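Side-chain contacts in major capsid protein P2 (Pseudoalteromonas phage pm2, PDB 2VVF), which forms the icosahedral shell of the phage as a homotrimeric major capsid protein whose subunits each carry a double jelly-roll fold: residues 60-63 with 64-67; 93-97 with 98-102. All blocks are in the same frame, centred on the assembly; numbering follows the deposited sequence.

Contact 1: 60-63 with 64-67; sequences KTLN and DLIL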
loop_
_atom_site.group_PDB
_atom_site.type_symbol
_atom_site.label_atom_id
_atom_site.label_comp_id
_atom_site.label_asym_id
_atom_site.label_seq_id
_atom_site.Cartn_x
_atom_site.Cartn_y
_atom_site.Cartn_z
ATOM N N LYS A 60 -6.070 -17.218 23.554
ATOM C CA LYS A 60 -6.912 -17.360 24.741
ATOM C C LYS A 60 -8.377 -17.362 24.319
ATOM O O LYS A 60 -9.171 -18.170 24.793
ATOM C CB LYS A 60 -6.651 -16.220 25.725
ATOM C CG LYS A 60 -6.775 -16.616 27.184
ATOM C CD LYS A 60 -6.281 -15.505 28.094
ATOM C CE LYS A 60 -7.137 -15.394 29.344
ATOM N NZ LYS A 60 -7.506 -13.983 29.636
ATOM N N THR A 61 -8.716 -16.451 23.411
ATOM C CA THR A 61 -10.066 -16.353 22.862
ATOM C C THR A 61 -9.980 -15.903 21.407
ATOM O O THR A 61 -8.951 -15.392 20.968
ATOM C CB THR A 61 -10.971 -15.417 23.686
ATOM O OG1 THR A 61 -10.873 -14.081 23.179
ATOM C CG2 THR A 61 -10.574 -15.436 25.151
ATOM N N LEU A 62 -11.060 -16.108 20.662
ATOM C CA LEU A 62 -11.094 -15.726 19.255
ATOM C C LEU A 62 -10.939 -14.219 19.077
ATOM O O LEU A 62 -10.600 -13.746 17.993
ATOM C CB LEU A 62 -12.389 -16.209 18.597
ATOM C CG LEU A 62 -12.354 -16.370 17.078
ATOM C CD1 LEU A 62 -11.302 -17.389 16.665
ATOM C CD2 LEU A 62 -13.725 -16.765 16.551
ATOM N N ASN A 63 -11.183 -13.470 20.146
ATOM C CA ASN A 63 -11.068 -12.017 20.107
ATOM C C ASN A 63 -9.624 -11.574 19.907
ATOM O O ASN A 63 -9.364 -10.485 19.398
ATOM C CB ASN A 63 -11.633 -11.394 21.383
ATOM C CG ASN A 63 -11.773 -9.889 21.279
ATOM O OD1 ASN A 63 -12.338 -9.373 20.316
ATOM N ND2 ASN A 63 -11.240 -9.174 22.264
ATOM N N ASP A 64 -8.689 -12.424 20.316
ATOM C CA ASP A 64 -7.272 -12.126 20.172
ATOM C C ASP A 64 -6.851 -12.229 18.709
ATOM O O ASP A 64 -5.882 -11.595 18.284
ATOM C CB ASP A 64 -6.433 -13.064 21.043
ATOM C CG ASP A 64 -6.314 -12.576 22.474
ATOM O OD1 ASP A 64 -7.143 -12.991 23.314
ATOM O OD2 ASP A 64 -5.404 -11.764 22.752
ATOM N N LEU A 65 -7.592 -13.020 17.937
ATOM C CA LEU A 65 -7.314 -13.172 16.515
ATOM C C LEU A 65 -7.855 -11.947 15.785
ATOM O O LEU A 65 -7.291 -11.504 14.782
ATOM C CB LEU A 65 -7.965 -14.443 15.969
ATOM C CG LEU A 65 -7.816 -14.689 14.463
ATOM C CD1 LEU A 65 -6.359 -14.901 14.082
ATOM C CD2 LEU A 65 -8.669 -15.862 14.010
ATOM N N ILE A 66 -8.942 -11.393 16.315
ATOM C CA ILE A 66 -9.555 -10.197 15.751
ATOM C C ILE A 66 -8.627 -9.006 15.975
ATOM O O ILE A 66 -8.473 -8.150 15.105
ATOM C CB ILE A 66 -10.938 -9.933 16.374
ATOM C CG1 ILE A 66 -11.963 -10.946 15.858
ATOM C CG2 ILE A 66 -11.388 -8.510 16.084
ATOM C CD1 ILE A 66 -13.303 -10.864 16.557
ATOM N N LEU A 67 -8.007 -8.967 17.152
ATOM C CA LEU A 67 -7.085 -7.898 17.510
ATOM C C LEU A 67 -5.779 -8.030 16.732
ATOM O O LEU A 67 -5.157 -7.034 16.361
ATOM C CB LEU A 67 -6.816 -7.912 19.015
ATOM C CG LEU A 67 -8.042 -7.635 19.889
ATOM C CD1 LEU A 67 -7.691 -7.709 21.362
ATOM C CD2 LEU A 67 -8.646 -6.284 19.546
#
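Asp64 N and Leu67 N donate back to the carbonyls of Thr61 and Asn63, backbone bonds made where the chain leaving strand 54-59 winds into helix 63-71. Asp64 N lies 3.1 Å from Thr61 O, an i to i+3 bond that closes the turn. Leu67 N reaches Asn63 O over 3.0 Å, an i to i+4 bond of the helix. Leu62 O takes Leu65 N at 3.1 Å and, weakly, Ile66 N. Thr61 adds a capping bond from its side chain, OG1 receiving Asn63 N at 3.1 Å. With CG beside the backbone N (chi1 -84°), the Asp64 side chain lies against Thr61, CB 3.4 Å from Thr61 O, and its OD2 makes a salt bridge with Lys178 of the second jelly roll. Leu62 and Leu65 run side by side in the same direction, CD1 against CD2 at 4.0 Å, and both rest on Val81 of strand 80-84. On another flank the Asn63 side chain crosses that of Ile66 at about a right angle and that of Leu67 obliquely, Asn63 ND2 standing 3.9 Å from Leu67 CD1. The first amides of the helix thus find acceptors within the turn itself, while the buried acid, its charge answered by a lysine, probably stays ionised and links the two jelly rolls.

Contact 2: 93-97 with 98-102; sequences VNVTD and LVQQR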
loop_
_atom_site.group_PDB
_atom_site.type_symbol
_atom_site.label_atom_id
_atom_site.label_comp_id
_atom_site.label_asym_id
_atom_site.label_seq_id
_atom_site.Cartn_x
_atom_site.Cartn_y
_atom_site.Cartn_z
ATOM N N VAL A 93 13.257 -8.524 0.489
ATOM C CA VAL A 93 14.522 -7.801 0.475
ATOM C C VAL A 93 15.378 -8.303 -0.684
ATOM O O VAL A 93 15.962 -7.512 -1.429
ATOM C CB VAL A 93 15.256 -7.913 1.824
ATOM C CG1 VAL A 93 15.081 -9.302 2.413
ATOM C CG2 VAL A 93 16.730 -7.572 1.661
ATOM N N ASN A 94 15.421 -9.623 -0.843
ATOM C CA ASN A 94 16.164 -10.248 -1.932
ATOM C C ASN A 94 15.218 -11.121 -2.752
ATOM O O ASN A 94 15.636 -11.841 -3.658
ATOM C CB ASN A 94 17.337 -11.066 -1.394
ATOM C CG ASN A 94 18.585 -10.227 -1.201
ATOM O OD1 ASN A 94 18.906 -9.819 -0.085
ATOM N ND2 ASN A 94 19.279 -9.937 -2.296
ATOM N N VAL A 95 13.935 -11.038 -2.415
ATOM C CA VAL A 95 12.882 -11.763 -3.114
ATOM C C VAL A 95 11.692 -10.818 -3.233
ATOM O O VAL A 95 11.685 -9.746 -2.627
ATOM C CB VAL A 95 12.495 -13.070 -2.387
ATOM C CG1 VAL A 95 13.715 -13.954 -2.189
ATOM C CG2 VAL A 95 11.818 -12.767 -1.057
ATOM N N THR A 96 10.695 -11.205 -4.019
ATOM C CA THR A 96 9.517 -10.369 -4.201
ATOM C C THR A 96 8.664 -10.345 -2.939
ATOM O O THR A 96 8.743 -11.251 -2.109
ATOM C CB THR A 96 8.695 -10.807 -5.427
ATOM O OG1 THR A 96 8.259 -12.161 -5.254
ATOM C CG2 THR A 96 9.533 -10.704 -6.688
ATOM N N ASP A 97 7.849 -9.305 -2.801
ATOM C CA ASP A 97 6.969 -9.176 -1.647
ATOM C C ASP A 97 6.035 -10.381 -1.573
ATOM O O ASP A 97 5.791 -10.927 -0.496
ATOM C CB ASP A 97 6.147 -7.887 -1.740
ATOM C CG ASP A 97 6.994 -6.638 -1.571
ATOM O OD1 ASP A 97 8.227 -6.765 -1.414
ATOM O OD2 ASP A 97 6.424 -5.528 -1.597
ATOM N N LEU A 98 5.525 -10.794 -2.728
ATOM C CA LEU A 98 4.612 -11.929 -2.809
ATOM C C LEU A 98 5.230 -13.201 -2.235
ATOM O O LEU A 98 4.569 -13.961 -1.528
ATOM C CB LEU A 98 4.177 -12.162 -4.259
ATOM C CG LEU A 98 2.968 -11.367 -4.758
ATOM C CD1 LEU A 98 2.669 -11.695 -6.213
ATOM C CD2 LEU A 98 1.750 -11.626 -3.884
ATOM N N VAL A 99 6.502 -13.432 -2.546
ATOM C CA VAL A 99 7.203 -14.612 -2.054
ATOM C C VAL A 99 7.367 -14.554 -0.539
ATOM O O VAL A 99 7.211 -15.559 0.153
ATOM C CB VAL A 99 8.565 -14.797 -2.759
ATOM C CG1 VAL A 99 9.428 -15.799 -2.006
ATOM C CG2 VAL A 99 8.366 -15.237 -4.199
ATOM N N GLN A 100 7.679 -13.366 -0.030
ATOM C CA GLN A 100 7.872 -13.163 1.401
ATOM C C GLN A 100 6.573 -13.309 2.190
ATOM O O GLN A 100 6.587 -13.714 3.354
ATOM C CB GLN A 100 8.500 -11.793 1.666
ATOM C CG GLN A 100 9.249 -11.694 2.985
ATOM C CD GLN A 100 10.137 -12.895 3.242
ATOM O OE1 GLN A 100 9.675 -13.937 3.709
ATOM N NE2 GLN A 100 11.422 -12.756 2.938
ATOM N N GLN A 101 5.452 -12.974 1.555
ATOM C CA GLN A 101 4.147 -13.076 2.201
ATOM C C GLN A 101 3.624 -14.508 2.172
ATOM O O GLN A 101 3.163 -15.032 3.186
ATOM C CB GLN A 101 3.136 -12.148 1.527
ATOM C CG GLN A 101 3.580 -10.704 1.428
ATOM C CD GLN A 101 2.820 -9.933 0.366
ATOM O OE1 GLN A 101 1.905 -10.460 -0.264
ATOM N NE2 GLN A 101 3.203 -8.682 0.156
ATOM N N ARG A 102 3.687 -15.129 0.997
ATOM C CA ARG A 102 3.204 -16.495 0.814
ATOM C C ARG A 102 4.047 -17.520 1.567
ATOM O O ARG A 102 3.594 -18.633 1.834
ATOM C CB ARG A 102 3.158 -16.851 -0.675
ATOM C CG ARG A 102 2.336 -15.891 -1.523
ATOM C CD ARG A 102 2.587 -16.111 -3.004
ATOM N NE ARG A 102 1.462 -15.668 -3.821
ATOM C CZ ARG A 102 1.498 -15.563 -5.145
ATOM N NH1 ARG A 102 0.427 -15.150 -5.808
ATOM N NH2 ARG A 102 2.607 -15.870 -5.803
#
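Thr96 caps the helix that begins at Asp97, and its side chain meets Val99 one turn on. From CB, the hydroxyl branch stands between the backbone N and the carbonyl carbon (chi1 60°), which turns OG1 toward the helix. There OG1 lies 3.3 Å from Val99 CG2 and accepts a weak bond from Val99 N at 3.5 Å. The same OG1 is hydrogen-bonded to Val93 O of a neighbouring subunit, its stronger partner. Behind the cap, Gln100 N binds Thr96 O at 3.2 Å, and Gln101 N binds Asp97 O at 2.9 Å. Val95 crosses Val99 at about a right angle, CG2 to CG1 at 4.0 Å, an apolar touch that bridges the N-cap. The extended Gln101 side chain runs back alongside Asp97, its NE2 3.6 Å from Asp97 CB, and that amide nitrogen donates to Met90 O. The Asp97 carboxylate accepts from Gly92 N through OD1, and its OD2 pairs with Lys91 of its own chain and of a neighbouring subunit. The Thr96 hydroxyl thus both caps the helix, weakly, and bonds a neighbouring subunit, while Asp97 holds the preceding loop and packs on Asp97 of a neighbouring subunit, where the lysines probably offset the nearby negative charges.

In the fold
Both contacts belong to the N-terminal jelly roll and follow one another in series, neither nested nor crossed. The chain leaves strand 54-59, turns at contact 1 and enters helix 63-71, which leads toward strand 80-84. After that strand a long loop travels to contact 2, where helix 97-102 begins before strand 106-107. Each contact closes the short turn at the start of its helix. The centres of contact 1 and contact 2 are about 27 Å apart, and the nearest atoms of contact 1 and contact 2 are about 14 Å apart. Contact 1 lies inside the subunit, tying the first jelly roll to the second; contact 2 lies farther from the chain's centre and joins neighbouring subunits of the trimer.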